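Local coordinates for phosphodiesterase (Trypanosoma brucei brucei, PDB 5H2Q), which belongs to the phosphodiesterase family of the HD clan and has a mainly helical fold with a metal site, at residues Glu212-Leu217 against Ala312-Met317; Thr220-Asn223 against His229-Met232; Gln307-Val310 against Gly316-Trp319. All coordinates share one frame; numbering follows the deposited sequence.

Contact 1: Glu212-Leu217 against Ala312-Met317; sequences EKYLEL and ACLQGM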
ATOM      1  N   GLU A 212      18.579  -1.419  -1.621  1.00 28.13           N
ATOM      2  CA  GLU A 212      20.019  -1.401  -1.359  1.00 28.81           C
ATOM      3  C   GLU A 212      20.448  -0.162  -0.542  1.00 35.19           C
ATOM      4  O   GLU A 212      21.338  -0.300   0.304  1.00 33.88           O
ATOM      5  CB  GLU A 212      20.845  -1.604  -2.645  1.00 29.85           C
ATOM      6  CG  GLU A 212      20.637  -2.980  -3.288  1.00 35.74           C
ATOM      7  CD  GLU A 212      20.890  -4.252  -2.492  1.00 48.85           C
ATOM      8  OE1 GLU A 212      20.204  -5.263  -2.770  1.00 51.33           O
ATOM      9  OE2 GLU A 212      21.775  -4.252  -1.607  1.00 40.46           O
ATOM     10  N   LYS A 213      19.758   1.000  -0.709  1.00 33.05           N
ATOM     11  CA  LYS A 213      20.037   2.206   0.079  1.00 33.26           C
ATOM     12  C   LYS A 213      19.754   1.953   1.572  1.00 37.39           C
ATOM     13  O   LYS A 213      20.516   2.410   2.431  1.00 38.88           O
ATOM     14  CB  LYS A 213      19.255   3.429  -0.430  1.00 35.81           C
ATOM     15  CG  LYS A 213      19.756   4.744   0.161  1.00 44.56           C
ATOM     16  CD  LYS A 213      18.944   5.967  -0.245  1.00 50.43           C
ATOM     17  CE  LYS A 213      19.372   7.160   0.584  1.00 55.09           C
ATOM     18  NZ  LYS A 213      18.597   8.388   0.265  1.00 60.29           N
ATOM     19  N   TYR A 214      18.696   1.186   1.870  1.00 30.12           N
ATOM     20  CA  TYR A 214      18.331   0.837   3.237  1.00 28.23           C
ATOM     21  C   TYR A 214      19.364  -0.119   3.822  1.00 32.93           C
ATOM     22  O   TYR A 214      19.865   0.131   4.918  1.00 31.52           O
ATOM     23  CB  TYR A 214      16.923   0.211   3.274  1.00 27.39           C
ATOM     24  CG  TYR A 214      16.522  -0.398   4.599  1.00 26.38           C
ATOM     25  CD1 TYR A 214      16.135   0.406   5.672  1.00 26.72           C
ATOM     26  CD2 TYR A 214      16.443  -1.778   4.758  1.00 25.61           C
ATOM     27  CE1 TYR A 214      15.745  -0.152   6.889  1.00 22.93           C
ATOM     28  CE2 TYR A 214      16.081  -2.347   5.979  1.00 26.10           C
ATOM     29  CZ  TYR A 214      15.711  -1.529   7.036  1.00 26.10           C
ATOM     30  OH  TYR A 214      15.324  -2.092   8.232  1.00 27.30           O
ATOM     31  N   LEU A 215      19.691  -1.202   3.078  1.00 30.24           N
ATOM     32  CA  LEU A 215      20.649  -2.224   3.502  1.00 30.82           C
ATOM     33  C   LEU A 215      22.040  -1.667   3.777  1.00 37.27           C
ATOM     34  O   LEU A 215      22.702  -2.163   4.688  1.00 38.11           O
ATOM     35  CB  LEU A 215      20.705  -3.403   2.508  1.00 30.66           C
ATOM     36  CG  LEU A 215      19.427  -4.227   2.309  1.00 35.27           C
ATOM     37  CD1 LEU A 215      19.567  -5.156   1.118  1.00 35.08           C
ATOM     38  CD2 LEU A 215      19.044  -5.018   3.557  1.00 38.88           C
ATOM     39  N   GLU A 216      22.469  -0.630   3.034  1.00 36.30           N
ATOM     40  CA  GLU A 216      23.772  -0.012   3.266  1.00 37.59           C
ATOM     41  C   GLU A 216      23.779   0.869   4.496  1.00 42.43           C
ATOM     42  O   GLU A 216      24.768   0.862   5.240  1.00 41.70           O
ATOM     43  CB  GLU A 216      24.312   0.733   2.040  1.00 39.39           C
ATOM     44  CG  GLU A 216      25.540   0.048   1.456  1.00 53.00           C
ATOM     45  CD  GLU A 216      26.849   0.237   2.196  1.00 79.53           C
ATOM     46  OE1 GLU A 216      27.099  -0.505   3.174  1.00 79.13           O
ATOM     47  OE2 GLU A 216      27.654   1.091   1.761  1.00 74.53           O
ATOM     48  N   LEU A 217      22.672   1.603   4.744  1.00 38.75           N
ATOM     49  CA  LEU A 217      22.583   2.431   5.954  1.00 38.65           C
ATOM     50  C   LEU A 217      22.560   1.526   7.177  1.00 42.33           C
ATOM     51  O   LEU A 217      23.078   1.919   8.222  1.00 42.00           O
ATOM     52  CB  LEU A 217      21.377   3.399   5.952  1.00 38.53           C
ATOM     53  CG  LEU A 217      21.379   4.537   4.920  1.00 43.51           C
ATOM     54  CD1 LEU A 217      20.080   5.309   4.975  1.00 43.92           C
ATOM     55  CD2 LEU A 217      22.556   5.506   5.116  1.00 46.08           C
ATOM     56  N   ALA A 312      18.879  -7.995   8.062  1.00 27.99           N
ATOM     57  CA  ALA A 312      19.628  -6.789   8.426  1.00 27.74           C
ATOM     58  C   ALA A 312      19.142  -6.078   9.692  1.00 33.04           C
ATOM     59  O   ALA A 312      19.936  -5.380  10.337  1.00 31.42           O
ATOM     60  CB  ALA A 312      19.650  -5.804   7.272  1.00 28.37           C
ATOM     61  N   CYS A 313      17.834  -6.187  10.010  1.00 29.73           N
ATOM     62  CA  CYS A 313      17.277  -5.401  11.110  1.00 29.30           C
ATOM     63  C   CYS A 313      15.918  -5.862  11.605  1.00 31.25           C
ATOM     64  O   CYS A 313      15.684  -5.787  12.803  1.00 30.01           O
ATOM     65  CB  CYS A 313      17.236  -3.929  10.690  1.00 29.93           C
ATOM     66  SG  CYS A 313      16.642  -2.788  11.966  1.00 33.83           S
ATOM     67  N   LEU A 314      15.008  -6.293  10.711  1.00 27.29           N
ATOM     68  CA  LEU A 314      13.614  -6.597  11.076  1.00 25.86           C
ATOM     69  C   LEU A 314      13.332  -8.050  11.451  1.00 28.35           C
ATOM     70  O   LEU A 314      12.422  -8.672  10.903  1.00 27.57           O
ATOM     71  CB  LEU A 314      12.670  -6.114   9.944  1.00 25.79           C
ATOM     72  CG  LEU A 314      12.861  -4.658   9.496  1.00 29.72           C
ATOM     73  CD1 LEU A 314      11.828  -4.261   8.449  1.00 30.09           C
ATOM     74  CD2 LEU A 314      12.792  -3.676  10.679  1.00 31.87           C
ATOM     75  N   GLN A 315      14.044  -8.557  12.490  1.00 24.62           N
ATOM     76  CA  GLN A 315      13.923  -9.923  12.992  1.00 24.90           C
ATOM     77  C   GLN A 315      12.509 -10.326  13.332  1.00 26.46           C
ATOM     78  O   GLN A 315      12.160 -11.487  13.144  1.00 26.97           O
ATOM     79  CB  GLN A 315      14.861 -10.167  14.214  1.00 27.16           C
ATOM     80  CG  GLN A 315      16.342  -9.874  13.961  1.00 38.57           C
ATOM     81  CD  GLN A 315      17.054 -11.013  13.270  1.00 66.67           C
ATOM     82  OE1 GLN A 315      17.606 -11.918  13.910  1.00 63.45           O
ATOM     83  NE2 GLN A 315      17.090 -10.976  11.946  1.00 58.20           N
ATOM     84  N   GLY A 316      11.691  -9.378  13.814  1.00 23.07           N
ATOM     85  CA  GLY A 316      10.299  -9.648  14.160  1.00 21.04           C
ATOM     86  C   GLY A 316       9.380  -9.940  12.990  1.00 22.43           C
ATOM     87  O   GLY A 316       8.283 -10.462  13.198  1.00 20.80           O
ATOM     88  N   MET A 317       9.836  -9.626  11.748  1.00 19.94           N
ATOM     89  CA  MET A 317       9.084  -9.870  10.506  1.00 19.91           C
ATOM     90  C   MET A 317       9.507 -11.190   9.815  1.00 26.25           C
ATOM     91  O   MET A 317       9.177 -11.396   8.652  1.00 25.73           O
ATOM     92  CB  MET A 317       9.208  -8.675   9.544  1.00 20.81           C
ATOM     93  CG  MET A 317       8.200  -7.553   9.819  1.00 22.58           C
ATOM     94  SD  MET A 317       8.574  -6.112   8.818  1.00 23.32           S
ATOM     95  CE  MET A 317       8.007  -6.730   7.129  1.00 20.42           C
TER
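Tyr214 reaches across to Cys313 and Leu314 with its phenol oxygen in the lead. Its CG stands anti to the backbone N (chi1 170°), and this swings the ring off helix 207-217 towards the other segment. Tyr214 OH comes within 3.6 Å of Cys313 CB. It also sits over the fork of Leu314, 3.8 Å from Leu314 CG and 3.9 Å from Leu314 CD2. The hydroxyl, not the ring face, meets the leucine branches. Cys313 SG lies slightly further from Tyr214 OH, at 4.0 Å. This is the packed half of the contact, and both Tyr214 and Leu314 are buried. The Tyr214 side chain also packs on Thr233 and Val236 of helix 227-242, and on Ile309 of helix 290-312. Leu314 has further cover from Val109.

In the fold, the contact joins helix 207-217 to the connection between the last two helices, 290-312 and 318-334. Cys313 is the first residue after helix 290-312 to leave helical geometry. Just beyond it a short turn forms, with Met317 N bonded to Leu314 O at 2.9 Å. No hydrogen bond links the two segments; they meet by van der Waals contact.

The other half is looser. Here Leu215 CD2 meets Ala312 CB at 3.8 Å, methyl against methyl, and both residues are partly exposed. Their CA atoms are 6.8 Å apart, the closest backbone approach of the two segments. Further out, Glu212 and Glu216 lie on the solvent side of the helix and do not touch 312-317. Glu212 OE1 has a long, weak ion pair with Lys308 NZ of helix 290-312.

Contact 2: Thr220-Asn223 against His229-Met232; sequences TSYN and HRQM
Two torsions bring Tyr222 and His229 alongside each other. In Tyr222, CG is anti to the backbone N (chi1 -174°). In His229, CG points away from the carbonyl carbon (chi1 -82°). The two side chains run alongside each other from opposite ends, with the ring planes tilted by 38°. Tyr222 CE1 touches His229 CB at 3.6 Å. The edge of the tyrosine ring also receives His229 O near its plane.

Asn223 packs over one face of the imidazole. Its CB makes a CH-pi contact 4.2 Å from the ring centroid of His229, set towards the rim. The fit is close here, as Asn223 N lies 3.1 Å from His229 CD2.

These residues close the turn between helices 207-217 and 227-242, which follow each other in the chain. The second of these helices ends at Asp242, a ligand of the zinc ion.

Tyr222 OH passes over the start of Arg230, 3.5 Å from Arg230 CA and 3.6 Å from Arg230 CG. The same hydroxyl is hydrogen-bonded to Lys112 O and Thr233 OG1, which fixes the end of the ring. Arg230 runs across the tyrosine at about a right angle, and its NE forms a salt bridge with Glu117. Thr220 and Ser221 lie at the exposed margin.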
ATOM      1  N   THR A 220      26.074  -0.230   9.208  1.00 53.13           N
ATOM      2  CA  THR A 220      26.533   0.436  10.429  1.00 53.38           C
ATOM      3  C   THR A 220      25.271   0.551  11.305  1.00 56.94           C
ATOM      4  O   THR A 220      24.221   0.953  10.795  1.00 57.75           O
ATOM      5  CB  THR A 220      27.138   1.817  10.132  1.00 65.63           C
ATOM      6  OG1 THR A 220      26.219   2.587   9.354  1.00 67.69           O
ATOM      7  CG2 THR A 220      28.492   1.733   9.441  1.00 66.34           C
ATOM      8  N   SER A 221      25.363   0.146  12.591  1.00 51.78           N
ATOM      9  CA  SER A 221      24.286   0.126  13.598  1.00 50.66           C
ATOM     10  C   SER A 221      23.127   1.122  13.356  1.00 52.21           C
ATOM     11  O   SER A 221      23.363   2.328  13.208  1.00 51.95           O
ATOM     12  CB  SER A 221      24.865   0.326  14.997  1.00 54.65           C
ATOM     13  OG  SER A 221      23.872   0.210  16.002  1.00 65.59           O
ATOM     14  N   TYR A 222      21.876   0.597  13.314  1.00 46.13           N
ATOM     15  CA  TYR A 222      20.653   1.390  13.120  1.00 44.33           C
ATOM     16  C   TYR A 222      20.591   2.527  14.131  1.00 45.87           C
ATOM     17  O   TYR A 222      20.827   2.301  15.311  1.00 44.88           O
ATOM     18  CB  TYR A 222      19.383   0.512  13.199  1.00 44.62           C
ATOM     19  CG  TYR A 222      18.112   1.265  12.871  1.00 44.99           C
ATOM     20  CD1 TYR A 222      17.920   1.833  11.616  1.00 46.66           C
ATOM     21  CD2 TYR A 222      17.110   1.430  13.821  1.00 45.62           C
ATOM     22  CE1 TYR A 222      16.755   2.524  11.303  1.00 45.71           C
ATOM     23  CE2 TYR A 222      15.942   2.135  13.523  1.00 46.02           C
ATOM     24  CZ  TYR A 222      15.773   2.685  12.262  1.00 48.05           C
ATOM     25  OH  TYR A 222      14.643   3.390  11.934  1.00 38.00           O
ATOM     26  N   ASN A 223      20.389   3.756  13.651  1.00 41.70           N
ATOM     27  CA  ASN A 223      20.340   4.942  14.490  1.00 41.43           C
ATOM     28  C   ASN A 223      18.928   5.521  14.473  1.00 45.33           C
ATOM     29  O   ASN A 223      18.587   6.308  13.592  1.00 43.52           O
ATOM     30  CB  ASN A 223      21.392   5.978  14.049  1.00 42.38           C
ATOM     31  CG  ASN A 223      21.555   7.163  14.979  1.00 68.12           C
ATOM     32  OD1 ASN A 223      21.094   7.169  16.123  1.00 62.78           O
ATOM     33  ND2 ASN A 223      22.243   8.193  14.510  1.00 62.36           N
ATOM     34  N   HIS A 229      17.773   7.301   8.565  1.00 27.51           N
ATOM     35  CA  HIS A 229      17.549   5.932   9.002  1.00 25.99           C
ATOM     36  C   HIS A 229      16.043   5.641   9.154  1.00 26.43           C
ATOM     37  O   HIS A 229      15.573   4.639   8.615  1.00 23.06           O
ATOM     38  CB  HIS A 229      18.302   5.656  10.325  1.00 27.02           C
ATOM     39  CG  HIS A 229      19.752   5.321  10.139  1.00 30.83           C
ATOM     40  ND1 HIS A 229      20.604   6.143   9.399  1.00 33.06           N
ATOM     41  CD2 HIS A 229      20.461   4.262  10.596  1.00 32.74           C
ATOM     42  CE1 HIS A 229      21.794   5.559   9.436  1.00 32.19           C
ATOM     43  NE2 HIS A 229      21.763   4.426  10.145  1.00 32.46           N
ATOM     44  N   ARG A 230      15.286   6.527   9.864  1.00 22.98           N
ATOM     45  CA  ARG A 230      13.847   6.284  10.072  1.00 21.89           C
ATOM     46  C   ARG A 230      13.051   6.412   8.768  1.00 22.81           C
ATOM     47  O   ARG A 230      12.165   5.584   8.531  1.00 21.53           O
ATOM     48  CB  ARG A 230      13.269   7.159  11.189  1.00 25.34           C
ATOM     49  CG  ARG A 230      13.941   6.901  12.542  1.00 30.32           C
ATOM     50  CD  ARG A 230      13.164   7.432  13.744  1.00 34.92           C
ATOM     51  NE  ARG A 230      12.739   8.819  13.567  1.00 35.20           N
ATOM     52  CZ  ARG A 230      13.491   9.883  13.830  1.00 60.45           C
ATOM     53  NH1 ARG A 230      14.734   9.736  14.275  1.00 55.81           N
ATOM     54  NH2 ARG A 230      13.010  11.103  13.640  1.00 46.78           N
ATOM     55  N   GLN A 231      13.389   7.403   7.923  1.00 19.51           N
ATOM     56  CA  GLN A 231      12.728   7.591   6.614  1.00 19.03           C
ATOM     57  C   GLN A 231      12.943   6.372   5.723  1.00 22.50           C
ATOM     58  O   GLN A 231      12.005   5.905   5.092  1.00 18.00           O
ATOM     59  CB  GLN A 231      13.177   8.862   5.879  1.00 19.82           C
ATOM     60  CG  GLN A 231      12.385   9.117   4.575  1.00 22.22           C
ATOM     61  CD  GLN A 231      10.900   9.355   4.821  1.00 20.36           C
ATOM     62  OE1 GLN A 231      10.517  10.266   5.565  1.00 20.41           O
ATOM     63  NE2 GLN A 231      10.035   8.506   4.245  1.00 15.96           N
ATOM     64  N   MET A 232      14.174   5.843   5.683  1.00 22.80           N
ATOM     65  CA  MET A 232      14.434   4.641   4.907  1.00 23.07           C
ATOM     66  C   MET A 232      13.647   3.449   5.442  1.00 22.82           C
ATOM     67  O   MET A 232      13.156   2.664   4.648  1.00 20.53           O
ATOM     68  CB  MET A 232      15.947   4.362   4.776  1.00 26.42           C
ATOM     69  CG  MET A 232      16.656   5.311   3.798  1.00 31.53           C
ATOM     70  SD  MET A 232      16.037   5.433   2.102  1.00 37.92           S
ATOM     71  CE  MET A 232      15.769   3.721   1.721  1.00 34.26           C
TER

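Contact 3: Gln307-Val310 against Gly316-Trp319; sequences QKIV and GMQW
Met317 O takes a hydrogen bond from Thr320 OG1 and is packed against Val310 CG2, which lies 3.4 Å from this oxygen. The carbonyl therefore has a polar partner three residues further along the chain and an apolar neighbour across the contact. Val310 carries most of the meeting, with one methyl for each partner. Its CG2 also touches Met317 CB at 4.0 Å. Its CG1, anti to the backbone N (chi1 169°), is directed to Gln318, where it lies 3.3 Å from Gln318 OE1 and 3.8 Å from Gln318 CA.

Gln318 crosses Val310 at about a right angle. Its chain is bent at chi2 (59°), which folds the amide back so that the oxygen comes near the valine. The NE2 atom of the same amide is hydrogen-bonded to Asp322 OD1, one turn further along helix 318-334. Deeper in, Ile309 CD1 and Met317 CE meet end to end at 4.3 Å.

The contact closes the tight connection between the last two helices, 290-312 and 318-334. The backbones come nearest at Val310 and Gln318, with CA atoms 6.0 Å apart. Phe103 of helix 90-105 and Val109 pack on Met317, and Val321 packs on Val310, so this corner is built into the body of the helical fold.

No hydrogen bond passes directly between the two segments. Val310 O accepts a hydrogen bond from Gln315 NE2, in the connection itself. Met317 O, Val310 O and Gln318 NE2 each have a polar partner outside this pair of segments. The contact between the segments is thus mainly apolar, with Val310 and Ile309 of helix 290-312 packed against Met317 at the entry to helix 318-334.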
ATOM      1  N   GLN A 307      13.750 -11.430   2.923  1.00 24.74           N
ATOM      2  CA  GLN A 307      14.890 -12.096   3.561  1.00 24.95           C
ATOM      3  C   GLN A 307      15.954 -11.083   4.001  1.00 27.44           C
ATOM      4  O   GLN A 307      16.413 -11.160   5.139  1.00 28.57           O
ATOM      5  CB  GLN A 307      15.492 -13.178   2.615  1.00 26.30           C
ATOM      6  CG  GLN A 307      16.624 -14.022   3.225  1.00 28.82           C
ATOM      7  CD  GLN A 307      16.111 -15.013   4.242  1.00 59.41           C
ATOM      8  OE1 GLN A 307      15.545 -16.059   3.902  1.00 55.46           O
ATOM      9  NE2 GLN A 307      16.290 -14.697   5.516  1.00 59.39           N
ATOM     10  N   LYS A 308      16.317 -10.132   3.115  1.00 22.99           N
ATOM     11  CA  LYS A 308      17.354  -9.119   3.333  1.00 22.87           C
ATOM     12  C   LYS A 308      16.975  -8.114   4.429  1.00 28.25           C
ATOM     13  O   LYS A 308      17.834  -7.737   5.236  1.00 26.57           O
ATOM     14  CB  LYS A 308      17.711  -8.381   2.037  1.00 25.66           C
ATOM     15  CG  LYS A 308      18.490  -9.225   1.012  1.00 24.78           C
ATOM     16  CD  LYS A 308      18.591  -8.475  -0.326  1.00 29.35           C
ATOM     17  CE  LYS A 308      19.392  -9.213  -1.378  1.00 40.60           C
ATOM     18  NZ  LYS A 308      19.408  -8.465  -2.670  1.00 44.20           N
ATOM     19  N   ILE A 309      15.705  -7.646   4.430  1.00 23.37           N
ATOM     20  CA  ILE A 309      15.308  -6.666   5.439  1.00 22.47           C
ATOM     21  C   ILE A 309      15.184  -7.325   6.822  1.00 26.65           C
ATOM     22  O   ILE A 309      15.563  -6.677   7.802  1.00 26.90           O
ATOM     23  CB  ILE A 309      14.076  -5.789   5.047  1.00 24.23           C
ATOM     24  CG1 ILE A 309      12.765  -6.602   5.081  1.00 23.57           C
ATOM     25  CG2 ILE A 309      14.323  -5.080   3.698  1.00 23.47           C
ATOM     26  CD1 ILE A 309      11.459  -5.789   4.743  1.00 24.43           C
ATOM     27  N   VAL A 310      14.717  -8.599   6.888  1.00 24.06           N
ATOM     28  CA  VAL A 310      14.584  -9.397   8.117  1.00 24.13           C
ATOM     29  C   VAL A 310      15.988  -9.642   8.700  1.00 30.83           C
ATOM     30  O   VAL A 310      16.223  -9.322   9.861  1.00 28.33           O
ATOM     31  CB  VAL A 310      13.763 -10.716   7.957  1.00 27.74           C
ATOM     32  CG1 VAL A 310      13.890 -11.609   9.189  1.00 27.28           C
ATOM     33  CG2 VAL A 310      12.287 -10.426   7.673  1.00 27.67           C
ATOM     34  N   GLY A 316      11.691  -9.378  13.814  1.00 23.07           N
ATOM     35  CA  GLY A 316      10.299  -9.648  14.160  1.00 21.04           C
ATOM     36  C   GLY A 316       9.380  -9.940  12.990  1.00 22.43           C
ATOM     37  O   GLY A 316       8.283 -10.462  13.198  1.00 20.80           O
ATOM     38  N   MET A 317       9.836  -9.626  11.748  1.00 19.94           N
ATOM     39  CA  MET A 317       9.084  -9.870  10.506  1.00 19.91           C
ATOM     40  C   MET A 317       9.507 -11.190   9.815  1.00 26.25           C
ATOM     41  O   MET A 317       9.177 -11.396   8.652  1.00 25.73           O
ATOM     42  CB  MET A 317       9.208  -8.675   9.544  1.00 20.81           C
ATOM     43  CG  MET A 317       8.200  -7.553   9.819  1.00 22.58           C
ATOM     44  SD  MET A 317       8.574  -6.112   8.818  1.00 23.32           S
ATOM     45  CE  MET A 317       8.007  -6.730   7.129  1.00 20.42           C
ATOM     46  N   GLN A 318      10.167 -12.114  10.552  1.00 24.17           N
ATOM     47  CA  GLN A 318      10.606 -13.418  10.015  1.00 23.49           C
ATOM     48  C   GLN A 318       9.462 -14.250   9.380  1.00 27.23           C
ATOM     49  O   GLN A 318       9.709 -14.957   8.400  1.00 26.71           O
ATOM     50  CB  GLN A 318      11.359 -14.212  11.119  1.00 24.90           C
ATOM     51  CG  GLN A 318      11.844 -15.631  10.735  1.00 33.09           C
ATOM     52  CD  GLN A 318      12.798 -15.657   9.557  1.00 38.28           C
ATOM     53  OE1 GLN A 318      13.766 -14.888   9.482  1.00 29.10           O
ATOM     54  NE2 GLN A 318      12.554 -16.559   8.620  1.00 37.09           N
ATOM     55  N   TRP A 319       8.204 -14.128   9.891  1.00 22.19           N
ATOM     56  CA  TRP A 319       7.044 -14.856   9.367  1.00 22.30           C
ATOM     57  C   TRP A 319       6.785 -14.563   7.877  1.00 25.98           C
ATOM     58  O   TRP A 319       6.186 -15.409   7.187  1.00 27.32           O
ATOM     59  CB  TRP A 319       5.774 -14.586  10.205  1.00 21.55           C
ATOM     60  CG  TRP A 319       4.974 -13.382   9.758  1.00 21.90           C
ATOM     61  CD1 TRP A 319       4.091 -13.327   8.718  1.00 24.35           C
ATOM     62  CD2 TRP A 319       4.998 -12.064  10.333  1.00 21.41           C
ATOM     63  NE1 TRP A 319       3.582 -12.053   8.592  1.00 22.85           N
ATOM     64  CE2 TRP A 319       4.097 -11.266   9.590  1.00 23.81           C
ATOM     65  CE3 TRP A 319       5.683 -11.481  11.418  1.00 22.22           C
ATOM     66  CZ2 TRP A 319       3.860  -9.915   9.897  1.00 23.37           C
ATOM     67  CZ3 TRP A 319       5.455 -10.140  11.717  1.00 23.59           C
ATOM     68  CH2 TRP A 319       4.566  -9.367  10.952  1.00 24.09           C
TER

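Overall arrangement
Contact 1 is in the middle: its centre is about 9 Å from the centres of both contact 2 and contact 3, and all three lie on the same side of the chain's centre. It touches contact 2 where helices 207-217 and 227-242 pack, with Leu217 CD1 3.6 Å from Met232 CG. It shares Gly316 and Met317 with contact 3, and Leu314 N is probably hydrogen-bonded to Ile309 O at 3.0 Å. Contacts 2 and 3 do not touch, and their nearest atoms are about 8 Å apart. In contact 3, the Ile309 side chain is about 14 Å from the bound LLI.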